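Local coordinates for protein single-stranded-DNA-specific exonuclease RecJ (Thermus thermophilus, PDB 2ZXR) that degrades single-stranded DNA exonucleolytically in the 5' to 3' direction, using divalent metal ions, with no detectable activity on single-stranded RNA, at residues R309-L321 / D336-R350. Sequence-based numbering, arbitrary orientation.
Sequences RRQTLEEAMLRKL and DPEGHPGVMGIVASR
Val343 and Glu314 interlock as reciprocal knobs into holes where the long helix 293-321 meets helix 341-355, which lies in the DHHA1 family region; the axes of 309-321 and 341-350 cross at -58°. Val343 fits among Arg310, Leu313, Glu314 and Met317; Glu314 fits among Val343, Ile346, Val347 and Arg350. The two methyls of Val343 divide the work, CG1 lying 3.8 Å from Leu313 CB and CG2 lying 3.7 Å from Met317 CE.

Met317 runs straight out to its sulfur, with chi1 at -176°, and only then bends. That brings SD against Val347 CG2 and Met344 CB, while Met317 CE bends toward the end of the type I turn 336-339 and stops 3.6 Å from Gly339 CA, where there is no side chain to block it. Val347 carries the apolar seam onward, pressing CG1 against the backbone and CB of Leu318.

At one border, the buried Glu314 carboxylate is gripped from both helices. Arg350 NH1 reaches the anti side of Glu314 OE2 at 2.7 Å, its guanidinium turned 77° from the carboxylate plane, and Arg310 NH1 takes the syn side of Glu314 OE1 at 2.8 Å. Water bridges OE1 to Val343 O. The same Arg350 NH1 also donates to Glu315 OE2, at 3.0 Å and nearly straight, so a single nitrogen ties two carboxylates together; the flanking charges probably keep Glu314 ionised.

Further out, Arg310 NH2 is held by Asn307 OD1, and helix 261-277 lies against both Arg310 and Ile346. Met344 and Ala348 touch strands 359-363 and 366-370, so helix 341-355 is sandwiched between the sheet and the long helix. At the turn end, Lys320 NZ forms a salt bridge to Asp336 OD1 through a weak 3.3 Å hydrogen bond, and a water accepts from NZ and donates weakly to OD1.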
# COMPACT_ATOMS: atom_id res chain seq x y z
N ARG A 309 -11.38 -3.98 24.96
CA ARG A 309 -12.61 -4.77 24.92
C ARG A 309 -12.83 -5.24 23.47
O ARG A 309 -13.06 -6.42 23.23
CB ARG A 309 -13.78 -3.94 25.43
CG ARG A 309 -15.17 -4.61 25.37
CD ARG A 309 -15.22 -5.94 26.14
NE ARG A 309 -16.58 -6.47 26.20
CZ ARG A 309 -16.90 -7.71 26.56
NH1 ARG A 309 -15.95 -8.58 26.90
NH2 ARG A 309 -18.17 -8.10 26.58
N ARG A 310 -12.74 -4.32 22.52
CA ARG A 310 -12.91 -4.66 21.12
C ARG A 310 -11.92 -5.77 20.75
O ARG A 310 -12.29 -6.75 20.09
CB ARG A 310 -12.67 -3.41 20.25
CG ARG A 310 -12.89 -3.58 18.72
CD ARG A 310 -11.59 -4.03 18.01
NE ARG A 310 -10.47 -3.09 18.19
CZ ARG A 310 -9.26 -3.26 17.67
NH1 ARG A 310 -8.99 -4.32 16.92
NH2 ARG A 310 -8.29 -2.39 17.90
N GLN A 311 -10.68 -5.63 21.22
CA GLN A 311 -9.65 -6.62 20.92
C GLN A 311 -9.99 -7.98 21.47
O GLN A 311 -9.80 -8.98 20.79
CB GLN A 311 -8.30 -6.17 21.47
CG GLN A 311 -7.62 -5.15 20.58
CD GLN A 311 -6.50 -4.39 21.28
OE1 GLN A 311 -5.59 -3.87 20.63
NE2 GLN A 311 -6.57 -4.33 22.60
N THR A 312 -10.48 -8.01 22.70
CA THR A 312 -10.85 -9.24 23.37
C THR A 312 -11.97 -9.95 22.64
O THR A 312 -11.85 -11.13 22.34
CB THR A 312 -11.27 -8.98 24.82
OG1 THR A 312 -10.21 -8.28 25.50
CG2 THR A 312 -11.56 -10.31 25.55
N LEU A 313 -13.05 -9.24 22.35
CA LEU A 313 -14.18 -9.83 21.62
C LEU A 313 -13.74 -10.32 20.24
O LEU A 313 -14.09 -11.44 19.82
CB LEU A 313 -15.30 -8.80 21.44
CG LEU A 313 -16.01 -8.36 22.71
CD1 LEU A 313 -16.87 -7.10 22.44
CD2 LEU A 313 -16.91 -9.52 23.21
N GLU A 314 -12.97 -9.49 19.53
CA GLU A 314 -12.50 -9.83 18.20
C GLU A 314 -11.68 -11.11 18.21
O GLU A 314 -11.86 -12.00 17.37
CB GLU A 314 -11.66 -8.70 17.66
CG GLU A 314 -10.99 -8.99 16.34
CD GLU A 314 -10.02 -7.89 15.94
OE1 GLU A 314 -10.35 -6.69 16.13
OE2 GLU A 314 -8.93 -8.24 15.41
N GLU A 315 -10.77 -11.21 19.17
CA GLU A 315 -9.93 -12.38 19.28
C GLU A 315 -10.79 -13.61 19.61
O GLU A 315 -10.58 -14.66 19.02
CB GLU A 315 -8.83 -12.17 20.32
CG GLU A 315 -7.59 -12.98 19.98
CD GLU A 315 -6.91 -12.51 18.66
OE1 GLU A 315 -6.26 -13.36 18.01
OE2 GLU A 315 -7.01 -11.32 18.27
N ALA A 316 -11.75 -13.50 20.52
CA ALA A 316 -12.61 -14.65 20.81
C ALA A 316 -13.46 -15.04 19.58
O ALA A 316 -13.65 -16.22 19.31
CB ALA A 316 -13.53 -14.36 22.02
N MET A 317 -13.95 -14.07 18.81
CA MET A 317 -14.74 -14.42 17.64
C MET A 317 -13.91 -15.13 16.57
O MET A 317 -14.32 -16.16 16.02
CB MET A 317 -15.41 -13.19 17.02
CG MET A 317 -16.32 -13.54 15.87
SD MET A 317 -17.14 -12.11 15.15
CE MET A 317 -18.37 -11.78 16.44
N LEU A 318 -12.75 -14.55 16.28
CA LEU A 318 -11.84 -15.12 15.28
C LEU A 318 -11.40 -16.52 15.75
O LEU A 318 -11.35 -17.46 14.97
CB LEU A 318 -10.64 -14.19 15.10
CG LEU A 318 -9.57 -14.38 14.02
CD1 LEU A 318 -8.53 -15.33 14.57
CD2 LEU A 318 -10.16 -14.90 12.71
N ARG A 319 -11.10 -16.67 17.04
CA ARG A 319 -10.69 -17.97 17.54
C ARG A 319 -11.79 -18.99 17.26
O ARG A 319 -11.51 -20.11 16.83
CB ARG A 319 -10.39 -17.90 19.03
CG ARG A 319 -9.88 -19.21 19.58
CD ARG A 319 -9.49 -19.12 21.06
NE ARG A 319 -9.00 -20.42 21.53
CZ ARG A 319 -7.77 -20.90 21.33
NH1 ARG A 319 -6.86 -20.20 20.66
NH2 ARG A 319 -7.46 -22.10 21.80
N LYS A 320 -13.04 -18.62 17.49
CA LYS A 320 -14.15 -19.54 17.23
C LYS A 320 -14.47 -19.75 15.75
O LYS A 320 -14.84 -20.85 15.33
CB LYS A 320 -15.43 -19.04 17.87
CG LYS A 320 -16.64 -19.89 17.47
CD LYS A 320 -17.93 -19.25 17.91
CE LYS A 320 -17.92 -18.95 19.39
NZ LYS A 320 -19.16 -18.19 19.77
N LEU A 321 -14.35 -18.69 14.96
CA LEU A 321 -14.70 -18.77 13.55
C LEU A 321 -13.63 -19.24 12.57
O LEU A 321 -13.91 -20.03 11.69
CB LEU A 321 -15.26 -17.42 13.09
CG LEU A 321 -16.78 -17.20 13.15
CD1 LEU A 321 -17.45 -18.00 14.27
CD2 LEU A 321 -17.06 -15.70 13.30
N ASP A 336 -22.68 -16.74 13.68
CA ASP A 336 -22.30 -16.72 15.08
C ASP A 336 -23.42 -15.95 15.77
O ASP A 336 -23.33 -14.74 16.00
CB ASP A 336 -20.94 -16.04 15.27
CG ASP A 336 -20.49 -16.04 16.71
OD1 ASP A 336 -21.12 -16.75 17.53
OD2 ASP A 336 -19.53 -15.33 17.03
N PRO A 337 -24.51 -16.67 16.10
CA PRO A 337 -25.72 -16.17 16.74
C PRO A 337 -25.56 -15.04 17.74
O PRO A 337 -26.25 -14.03 17.64
CB PRO A 337 -26.32 -17.42 17.38
CG PRO A 337 -25.91 -18.50 16.41
CD PRO A 337 -24.46 -18.14 16.20
N GLU A 338 -24.67 -15.22 18.71
CA GLU A 338 -24.48 -14.20 19.73
C GLU A 338 -23.25 -13.31 19.54
O GLU A 338 -22.86 -12.61 20.47
CB GLU A 338 -24.41 -14.87 21.10
CG GLU A 338 -25.72 -15.51 21.56
CD GLU A 338 -26.89 -14.55 21.55
OE1 GLU A 338 -26.83 -13.49 22.22
OE2 GLU A 338 -27.89 -14.86 20.85
N GLY A 339 -22.66 -13.35 18.35
CA GLY A 339 -21.49 -12.53 18.09
C GLY A 339 -21.82 -11.05 18.19
O GLY A 339 -22.98 -10.67 18.00
N HIS A 340 -20.83 -10.22 18.51
CA HIS A 340 -21.05 -8.78 18.63
C HIS A 340 -20.91 -8.16 17.22
O HIS A 340 -19.88 -8.27 16.58
CB HIS A 340 -20.02 -8.19 19.62
CG HIS A 340 -20.31 -6.78 20.03
ND1 HIS A 340 -20.18 -6.34 21.33
CD2 HIS A 340 -20.76 -5.71 19.32
CE1 HIS A 340 -20.55 -5.07 21.41
NE2 HIS A 340 -20.90 -4.67 20.20
N PRO A 341 -21.96 -7.51 16.71
CA PRO A 341 -21.88 -6.90 15.37
C PRO A 341 -20.79 -5.85 15.22
O PRO A 341 -20.33 -5.58 14.12
CB PRO A 341 -23.30 -6.34 15.16
CG PRO A 341 -24.14 -7.36 15.92
CD PRO A 341 -23.35 -7.46 17.21
N GLY A 342 -20.36 -5.30 16.35
CA GLY A 342 -19.32 -4.30 16.35
C GLY A 342 -17.92 -4.82 16.06
O GLY A 342 -17.01 -4.04 15.72
N VAL A 343 -17.71 -6.13 16.16
CA VAL A 343 -16.38 -6.64 15.88
C VAL A 343 -16.28 -7.55 14.67
O VAL A 343 -15.15 -7.84 14.24
CB VAL A 343 -15.77 -7.40 17.11
CG1 VAL A 343 -16.09 -6.64 18.39
CG2 VAL A 343 -16.26 -8.84 17.17
N MET A 344 -17.41 -7.97 14.10
CA MET A 344 -17.36 -8.89 12.97
C MET A 344 -16.69 -8.36 11.71
O MET A 344 -16.09 -9.11 10.96
CB MET A 344 -18.77 -9.47 12.63
CG MET A 344 -19.88 -8.45 12.33
SD MET A 344 -21.62 -9.12 12.07
CE MET A 344 -21.36 -10.84 11.87
N GLY A 345 -16.75 -7.05 11.48
CA GLY A 345 -16.12 -6.50 10.29
C GLY A 345 -14.63 -6.81 10.24
O GLY A 345 -14.12 -7.30 9.22
N ILE A 346 -13.92 -6.53 11.34
CA ILE A 346 -12.49 -6.82 11.38
C ILE A 346 -12.21 -8.34 11.38
O ILE A 346 -11.26 -8.79 10.77
CB ILE A 346 -11.79 -6.15 12.60
CG1 ILE A 346 -11.75 -4.62 12.40
CG2 ILE A 346 -10.32 -6.69 12.74
CD1 ILE A 346 -11.17 -3.84 13.56
N VAL A 347 -13.05 -9.12 12.06
CA VAL A 347 -12.86 -10.57 12.07
C VAL A 347 -13.00 -11.09 10.63
O VAL A 347 -12.27 -11.96 10.20
CB VAL A 347 -13.89 -11.26 12.99
CG1 VAL A 347 -13.77 -12.77 12.89
CG2 VAL A 347 -13.68 -10.81 14.41
N ALA A 348 -13.94 -10.53 9.88
CA ALA A 348 -14.12 -10.95 8.49
C ALA A 348 -12.87 -10.62 7.66
O ALA A 348 -12.43 -11.44 6.86
CB ALA A 348 -15.34 -10.27 7.89
N SER A 349 -12.31 -9.42 7.82
CA SER A 349 -11.12 -9.05 7.05
C SER A 349 -9.96 -9.96 7.44
O SER A 349 -9.17 -10.40 6.60
CB SER A 349 -10.73 -7.59 7.32
OG SER A 349 -11.70 -6.70 6.78
N ARG A 350 -9.85 -10.24 8.73
CA ARG A 350 -8.78 -11.11 9.17
C ARG A 350 -8.95 -12.51 8.58
O ARG A 350 -7.97 -13.16 8.24
CB ARG A 350 -8.70 -11.13 10.70
CG ARG A 350 -8.17 -9.80 11.26
CD ARG A 350 -8.04 -9.86 12.78
NE ARG A 350 -6.96 -10.73 13.20
CZ ARG A 350 -6.65 -10.99 14.47
NH1 ARG A 350 -7.36 -10.44 15.45
NH2 ARG A 350 -5.61 -11.77 14.75
O HOH W 1 -13.28 -6.05 15.51
O HOH W 2 -20.09 -15.77 20.52